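PDB 3RNS: cupin 2 conserved barrel domain protein from Leptotrichia buccalis, which is of unknown function but folds into cupin-type beta barrels, a fold that in relatives often binds metals or small molecules. Local coordinates for residues N14-I19 against N100-E105; M29-L32 against Y38-L41; G57-Y62 against H91-E96. All blocks are in the same frame, centred on the assembly; numbering follows the deposited sequence. Where two conformers were deposited one is given.

Contact 1. Residues N14-I19 against N100-E105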
# COMPACT_ATOMS: atom_id res chain seq x y z
N ASN A 14 -11.11 1.38 5.44
CA ASN A 14 -11.22 0.32 4.47
C ASN A 14 -11.23 0.89 3.02
O ASN A 14 -12.24 1.39 2.58
CB ASN A 14 -12.47 -0.49 4.76
CG ASN A 14 -12.72 -1.59 3.78
OD1 ASN A 14 -11.95 -1.86 2.87
ND2 ASN A 14 -13.90 -2.21 3.92
N PHE A 15 -10.11 0.76 2.30
CA PHE A 15 -10.02 1.35 0.93
C PHE A 15 -11.00 0.73 -0.02
O PHE A 15 -11.51 1.40 -0.90
CB PHE A 15 -8.58 1.26 0.36
CG PHE A 15 -7.60 2.16 1.06
CD1 PHE A 15 -8.04 3.19 1.87
CD2 PHE A 15 -6.25 1.99 0.90
CE1 PHE A 15 -7.13 4.07 2.46
CE2 PHE A 15 -5.35 2.84 1.48
CZ PHE A 15 -5.78 3.88 2.27
N ASN A 16 -11.31 -0.55 0.20
CA ASN A 16 -12.32 -1.17 -0.60
C ASN A 16 -13.71 -0.44 -0.55
O ASN A 16 -14.44 -0.35 -1.53
CB ASN A 16 -12.45 -2.68 -0.26
CG ASN A 16 -12.45 -3.52 -1.52
OD1 ASN A 16 -13.14 -3.18 -2.53
ND2 ASN A 16 -11.57 -4.54 -1.52
N ARG A 17 -14.02 0.14 0.60
CA ARG A 17 -15.23 0.90 0.76
C ARG A 17 -14.99 2.34 0.36
O ARG A 17 -15.90 3.02 -0.08
CB ARG A 17 -15.68 0.84 2.25
CG ARG A 17 -16.85 1.66 2.58
CD ARG A 17 -18.08 1.06 1.82
NE ARG A 17 -19.28 1.85 2.05
CZ ARG A 17 -19.61 2.95 1.39
NH1 ARG A 17 -18.86 3.44 0.41
NH2 ARG A 17 -20.73 3.55 1.71
N LEU A 18 -13.77 2.85 0.57
CA LEU A 18 -13.50 4.29 0.34
C LEU A 18 -13.60 4.62 -1.12
O LEU A 18 -14.09 5.67 -1.47
CB LEU A 18 -12.12 4.70 0.83
CG LEU A 18 -11.80 6.21 0.79
CD1 LEU A 18 -12.73 7.11 1.66
CD2 LEU A 18 -10.41 6.35 1.25
N ILE A 19 -13.16 3.73 -1.98
CA ILE A 19 -13.09 4.04 -3.42
C ILE A 19 -13.81 2.95 -4.21
O ILE A 19 -13.54 1.75 -4.06
CB ILE A 19 -11.62 4.28 -3.94
CG1 ILE A 19 -11.62 4.88 -5.35
CG2 ILE A 19 -10.74 2.95 -3.90
CD1 ILE A 19 -10.35 5.69 -5.73
N ASN A 100 -13.71 -5.47 -11.44
CA ASN A 100 -13.48 -4.19 -10.73
C ASN A 100 -12.11 -4.19 -10.03
O ASN A 100 -11.96 -4.74 -8.96
CB ASN A 100 -14.59 -3.94 -9.74
CG ASN A 100 -14.50 -2.55 -9.04
OD1 ASN A 100 -15.18 -2.37 -8.04
ND2 ASN A 100 -13.69 -1.59 -9.56
N LEU A 101 -11.12 -3.61 -10.69
CA LEU A 101 -9.74 -3.63 -10.26
C LEU A 101 -9.46 -2.41 -9.41
O LEU A 101 -9.76 -1.30 -9.81
CB LEU A 101 -8.83 -3.62 -11.48
CG LEU A 101 -7.36 -3.66 -11.15
CD1 LEU A 101 -6.97 -4.98 -10.41
CD2 LEU A 101 -6.60 -3.43 -12.44
N LYS A 102 -8.93 -2.64 -8.21
CA LYS A 102 -8.59 -1.53 -7.34
C LYS A 102 -7.12 -1.61 -6.98
O LYS A 102 -6.58 -2.69 -6.68
CB LYS A 102 -9.47 -1.53 -6.08
CG LYS A 102 -10.97 -1.34 -6.41
CD LYS A 102 -11.80 -1.24 -5.18
CE LYS A 102 -13.30 -1.15 -5.51
NZ LYS A 102 -14.05 -1.05 -4.22
N LEU A 103 -6.47 -0.46 -6.98
CA LEU A 103 -5.01 -0.42 -6.87
C LEU A 103 -4.61 0.70 -5.97
O LEU A 103 -5.22 1.81 -6.03
CB LEU A 103 -4.42 -0.16 -8.24
CG LEU A 103 -4.61 -1.16 -9.39
CD1 LEU A 103 -4.10 -0.57 -10.66
CD2 LEU A 103 -3.93 -2.51 -9.08
N ILE A 104 -3.58 0.47 -5.15
CA ILE A 104 -2.82 1.55 -4.55
C ILE A 104 -1.65 1.81 -5.51
O ILE A 104 -0.93 0.89 -5.87
CB ILE A 104 -2.22 1.18 -3.15
CG1 ILE A 104 -3.28 0.64 -2.19
CG2 ILE A 104 -1.51 2.42 -2.57
CD1 ILE A 104 -2.74 0.26 -0.80
N GLU A 105 -1.44 3.07 -5.91
CA GLU A 105 -0.35 3.45 -6.76
C GLU A 105 0.61 4.32 -5.93
O GLU A 105 0.20 5.31 -5.38
CB GLU A 105 -0.84 4.27 -7.98
CG GLU A 105 0.30 4.74 -8.90
CD GLU A 105 -0.18 5.65 -10.05
OE1 GLU A 105 -0.06 6.89 -9.92
OE2 GLU A 105 -0.66 5.13 -11.08
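Lys102 reaches from its strand to the short helix at 15-18 and ends against the helix's C-terminal turn. Its CG lies anti to the carbonyl carbon (chi1 -62°), and beyond that the chain is fully extended, so the ammonium group is delivered as far from the strand as the side chain allows. The Lys102 side chain crosses that of Asn16 at about a right angle. NZ donates to Asn16 OD1 at 2.9 Å, tilted a little out of the amide's carbonyl plane, and to Ile19 O, also 2.9 Å from NZ, this time lying in the carbonyl plane. The backbone oxygen Asn16 O is a further 2.8 Å neighbour of NZ. A buried lysine is thus met by a cluster of oxygens, and the carbonyls at the C-terminal end of the helix would probably help to stabilise its charge.

At the other end of the helix, Asn14 is the N-cap, its OD1 accepting a weak bond from Asn16 N. Phe15 turns toward the strand, and Ile104 CD1 comes to the edge of its ring, near the ring plane, 4.3 Å from Phe15 CD2. This is a looser, wholly apolar touch beside the polar one.

The helix packs against the sheet where strand 101-108 runs between 37-44 and 59-65. Phe15 also rests on Leu41, Ile31 and Phe64, while Ile19 leans on Val27 and Met29 of strand 26-33.

Contact 2. Residues M29-L32 against Y38-L41; sequences MRIL and YISL. With ACT (acetate ion), chain B.
The guanidinium of Arg30 lies flat on one face of the Tyr38 ring, the planes only 10° apart and the centres 3.9 Å from each other, a stacked cation-pi pair. NH2 of Arg30 sits over the middle of the ring, whereas Tyr38 CD2 is displaced toward the rim of the guanidinium. At the guanidinium edge are Ser40 OG, which takes a weak bond from Arg30 NE, and the methyl of a bound acetate, probably from the crystallisation liquor. Ser40 OG in turn donates to the acetate OXT at 3.0 Å. The arginine chain starts with CG anti to the backbone N (chi1 -176°) and then bends twice, which folds its end back across the neighbouring strand. Asn33 OD1 holds Arg30 NH1, and Tyr38 OH is hydrogen-bonded to Glu105 OE1.

On the other face of the sheet, with Met29 and Leu41, Leu32 and Ile39 lie side by side, Leu32 CD2 3.7 Å from Ile39 CD1. Ile31, at the bulge, reaches this group with CG1 against Ile39 CG2 at 3.8 Å and CG2 against Leu41.

Met29 and Leu41 exchange two backbone bonds. Farther on, Ile39 O accepts from both Ile31 N (2.8 Å) and Leu32 N (3.2 Å), and Ile39 N returns a bond to Leu32 O. Two residues set against one make this a classic beta bulge, here in the antiparallel hairpin of strands 26-33 and 37-44 in a cupin barrel.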
# COMPACT_ATOMS: atom_id res chain seq x y z
N MSE A 29 -8.03 8.95 -6.53
CA MSE A 29 -7.94 9.80 -5.34
C MSE A 29 -6.49 9.82 -4.87
O MSE A 29 -5.86 8.74 -4.65
CB MSE A 29 -8.77 9.04 -4.30
CG MSE A 29 -8.96 9.64 -2.98
SE MSE A 29 -10.11 8.30 -2.06
CE MSE A 29 -10.31 9.58 -0.82
N ARG A 30 -5.95 11.00 -4.68
CA ARG A 30 -4.65 11.11 -4.08
C ARG A 30 -4.83 11.01 -2.56
O ARG A 30 -5.70 11.67 -1.98
CB ARG A 30 -3.97 12.40 -4.47
CG ARG A 30 -2.56 12.47 -3.92
CD ARG A 30 -1.61 13.11 -4.85
NE ARG A 30 -1.41 12.40 -6.12
CZ ARG A 30 -0.46 12.73 -7.00
NH1 ARG A 30 0.38 13.69 -6.72
NH2 ARG A 30 -0.32 12.08 -8.15
N ILE A 31 -4.06 10.18 -1.91
CA ILE A 31 -4.22 10.15 -0.47
C ILE A 31 -3.02 10.77 0.33
O ILE A 31 -3.24 11.32 1.38
CB ILE A 31 -4.60 8.77 0.05
CG1 ILE A 31 -3.57 7.76 -0.29
CG2 ILE A 31 -5.98 8.22 -0.51
CD1 ILE A 31 -3.86 6.44 0.49
N LEU A 32 -1.78 10.63 -0.17
CA LEU A 32 -0.60 11.30 0.40
C LEU A 32 0.14 11.94 -0.74
O LEU A 32 0.30 11.33 -1.78
CB LEU A 32 0.34 10.30 1.11
CG LEU A 32 0.04 9.85 2.54
CD1 LEU A 32 -1.26 9.07 2.63
CD2 LEU A 32 1.24 9.01 3.08
N TYR A 38 4.26 10.17 -3.84
CA TYR A 38 2.83 10.23 -3.52
C TYR A 38 2.26 8.86 -3.44
O TYR A 38 2.86 7.87 -3.89
CB TYR A 38 2.07 11.02 -4.60
CG TYR A 38 2.06 10.34 -5.94
CD1 TYR A 38 3.10 10.52 -6.86
CD2 TYR A 38 1.02 9.51 -6.30
CE1 TYR A 38 3.09 9.88 -8.09
CE2 TYR A 38 1.01 8.85 -7.52
CZ TYR A 38 2.04 9.03 -8.40
OH TYR A 38 2.03 8.36 -9.63
N ILE A 39 1.06 8.80 -2.90
CA ILE A 39 0.29 7.58 -2.87
C ILE A 39 -1.11 7.95 -3.36
O ILE A 39 -1.69 8.91 -2.84
CB ILE A 39 0.11 6.99 -1.44
CG1 ILE A 39 1.45 6.67 -0.74
CG2 ILE A 39 -0.68 5.70 -1.52
CD1 ILE A 39 1.27 6.12 0.76
N SER A 40 -1.62 7.19 -4.34
CA SER A 40 -2.96 7.37 -4.85
C SER A 40 -3.68 6.05 -4.86
O SER A 40 -3.01 5.01 -4.89
CB SER A 40 -2.92 7.95 -6.28
OG SER A 40 -2.55 9.30 -6.20
N LEU A 41 -5.01 6.11 -4.84
CA LEU A 41 -5.89 4.99 -5.07
C LEU A 41 -6.64 5.10 -6.41
O LEU A 41 -7.02 6.19 -6.85
CB LEU A 41 -6.90 4.87 -3.94
CG LEU A 41 -6.41 4.86 -2.50
CD1 LEU A 41 -7.64 4.81 -1.71
CD2 LEU A 41 -5.51 3.59 -2.22
C ACT B . -3.33 10.69 -9.36
O ACT B . -3.75 11.39 -10.34
OXT ACT B . -4.00 10.78 -8.32
CH3 ACT B . -2.11 9.82 -9.48

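Contact 3. Residues G57-Y62 against H91-E96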
# COMPACT_ATOMS: atom_id res chain seq x y z
N GLY A 57 9.70 8.83 -12.96
CA GLY A 57 10.06 7.99 -11.81
C GLY A 57 9.35 6.65 -11.79
O GLY A 57 8.41 6.41 -12.58
N ASN A 58 9.77 5.78 -10.86
CA ASN A 58 9.21 4.45 -10.72
C ASN A 58 7.77 4.48 -10.20
O ASN A 58 7.37 5.43 -9.50
CB ASN A 58 10.08 3.59 -9.80
CG ASN A 58 11.55 3.56 -10.23
OD1 ASN A 58 11.87 3.12 -11.33
ND2 ASN A 58 12.43 4.05 -9.36
N ARG A 59 7.02 3.45 -10.54
CA ARG A 59 5.67 3.27 -10.05
C ARG A 59 5.55 1.87 -9.46
O ARG A 59 6.12 0.90 -10.01
CB ARG A 59 4.66 3.41 -11.17
CG ARG A 59 4.66 4.75 -11.89
CD ARG A 59 3.87 5.79 -11.12
NE ARG A 59 3.86 7.11 -11.76
CZ ARG A 59 4.82 8.04 -11.61
NH1 ARG A 59 5.92 7.79 -10.91
NH2 ARG A 59 4.69 9.22 -12.20
N TYR A 60 4.82 1.78 -8.36
CA TYR A 60 4.56 0.54 -7.67
C TYR A 60 3.05 0.47 -7.45
O TYR A 60 2.40 1.49 -7.18
CB TYR A 60 5.26 0.51 -6.31
CG TYR A 60 6.72 0.83 -6.40
CD1 TYR A 60 7.65 -0.16 -6.57
CD2 TYR A 60 7.16 2.14 -6.33
CE1 TYR A 60 9.02 0.14 -6.72
CE2 TYR A 60 8.51 2.46 -6.46
CZ TYR A 60 9.43 1.45 -6.67
OH TYR A 60 10.78 1.76 -6.77
N TYR A 61 2.50 -0.73 -7.55
CA TYR A 61 1.09 -1.00 -7.43
C TYR A 61 0.88 -2.11 -6.46
O TYR A 61 1.58 -3.14 -6.54
CB TYR A 61 0.53 -1.44 -8.78
CG TYR A 61 0.49 -0.29 -9.76
CD1 TYR A 61 -0.52 0.65 -9.69
CD2 TYR A 61 1.50 -0.10 -10.70
CE1 TYR A 61 -0.58 1.72 -10.54
CE2 TYR A 61 1.46 0.98 -11.57
CZ TYR A 61 0.40 1.88 -11.48
OH TYR A 61 0.33 2.98 -12.27
N TYR A 62 -0.08 -1.91 -5.55
CA TYR A 62 -0.61 -3.00 -4.72
C TYR A 62 -2.08 -3.15 -5.04
O TYR A 62 -2.86 -2.18 -4.97
CB TYR A 62 -0.38 -2.71 -3.22
CG TYR A 62 -1.02 -3.76 -2.35
CD1 TYR A 62 -0.51 -5.07 -2.32
CD2 TYR A 62 -2.19 -3.52 -1.65
CE1 TYR A 62 -1.09 -6.06 -1.60
CE2 TYR A 62 -2.79 -4.55 -0.88
CZ TYR A 62 -2.23 -5.80 -0.88
OH TYR A 62 -2.75 -6.83 -0.17
N HIS A 91 9.16 3.67 -18.94
CA HIS A 91 8.35 2.63 -19.57
C HIS A 91 6.91 3.07 -19.80
O HIS A 91 6.22 3.51 -18.86
CB HIS A 91 8.38 1.35 -18.76
CG HIS A 91 9.69 0.62 -18.84
ND1 HIS A 91 10.64 0.69 -17.84
CD2 HIS A 91 10.22 -0.16 -19.81
CE1 HIS A 91 11.70 -0.03 -18.19
NE2 HIS A 91 11.47 -0.55 -19.39
N ASN A 92 6.47 2.95 -21.05
CA ASN A 92 5.06 3.05 -21.37
C ASN A 92 4.41 1.81 -20.84
O ASN A 92 4.99 0.71 -20.91
CB ASN A 92 4.80 3.09 -22.87
CG ASN A 92 5.19 4.40 -23.49
OD1 ASN A 92 4.74 5.46 -23.06
ND2 ASN A 92 6.03 4.34 -24.51
N TYR A 93 3.20 1.99 -20.30
CA TYR A 93 2.38 0.86 -19.89
C TYR A 93 0.90 1.21 -19.94
O TYR A 93 0.51 2.37 -20.05
CB TYR A 93 2.79 0.33 -18.51
CG TYR A 93 2.59 1.29 -17.33
CD1 TYR A 93 3.57 2.22 -16.99
CD2 TYR A 93 1.43 1.24 -16.56
CE1 TYR A 93 3.39 3.09 -15.93
CE2 TYR A 93 1.25 2.09 -15.48
CZ TYR A 93 2.24 3.01 -15.17
OH TYR A 93 2.06 3.87 -14.12
N SER A 94 0.08 0.18 -19.91
CA SER A 94 -1.33 0.34 -19.73
C SER A 94 -1.74 -0.68 -18.67
O SER A 94 -1.05 -1.70 -18.50
CB SER A 94 -2.09 0.11 -21.05
OG SER A 94 -1.80 -1.18 -21.58
N ILE A 95 -2.84 -0.38 -17.98
CA ILE A 95 -3.48 -1.31 -17.01
C ILE A 95 -4.96 -1.50 -17.36
O ILE A 95 -5.71 -0.51 -17.41
CB ILE A 95 -3.40 -0.79 -15.59
CG1 ILE A 95 -1.94 -0.47 -15.20
CG2 ILE A 95 -3.98 -1.81 -14.60
CD1 ILE A 95 -1.77 -0.01 -13.73
N GLU A 96 -5.35 -2.75 -17.63
CA GLU A 96 -6.71 -3.10 -18.00
C GLU A 96 -7.38 -3.87 -16.88
O GLU A 96 -6.83 -4.81 -16.31
CB GLU A 96 -6.75 -3.94 -19.29
CG GLU A 96 -6.19 -3.24 -20.51
CD GLU A 96 -6.40 -4.03 -21.85
OE1 GLU A 96 -6.03 -3.50 -22.93
OE2 GLU A 96 -6.92 -5.16 -21.82
O HOH W 1 1.59 6.95 -13.38
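Tyr93 carries its CG between the backbone N and the carbonyl carbon (chi1 65°), while Tyr61 has CG beside the N and anti to the carbonyl carbon (chi1 -71°). These torsions aim both rings into the gap between two facing sheets, where they come from opposite directions and meet at their hydroxyls, Tyr61 OH 2.7 Å from Tyr93 OH. Glu105 OE2 is also hydrogen-bonded to Tyr61 OH. Tyr93 OH lies near the plane of the Tyr61 ring, at its edge. Over one face of that ring comes Ile95 CD1, 3.9 Å from the centroid and 21° off the normal, a CH-pi contact displaced toward the hydroxyl end.

Arg59 crosses Tyr93 at about a right angle and sets its CG 3.5 Å from Tyr93 OH. A water accepts from Arg59 NE at 2.8 Å and lies in the guanidinium plane, bridging to Tyr93 OH by a longer link. Arg59 NH1 bonds to Asn58 O and also to Glu108 O, which fixes the arginine's far end.

Tyr61, Tyr93 and Ile95 thus meet across the interior between strand 59-65 of one sheet and 93-97 of the other, as in the jelly-roll barrel of cupins.

In the fold
The three contacts lie in the N-terminal half of the chain and share the sheet that runs 26-33, 37-44, 101-108, 59-65. Contact 1 spans the longest stretch of sequence, and both others fall within it: contact 2 closes before contact 3 opens. Centres of contacts 1 and 2 are about 11 Å apart, those of 1 and 3 about 16 Å, and those of 2 and 3 about 15 Å. Strand 101-108 of contact 1 lies between strand 37-44 of contact 2 and strand 59-65 of contact 3, and its Glu105 reaches both neighbours. Contacts 1 and 2 involve this sheet and its helix, while contact 3 joins the sheet to the four-stranded one carrying 93-97.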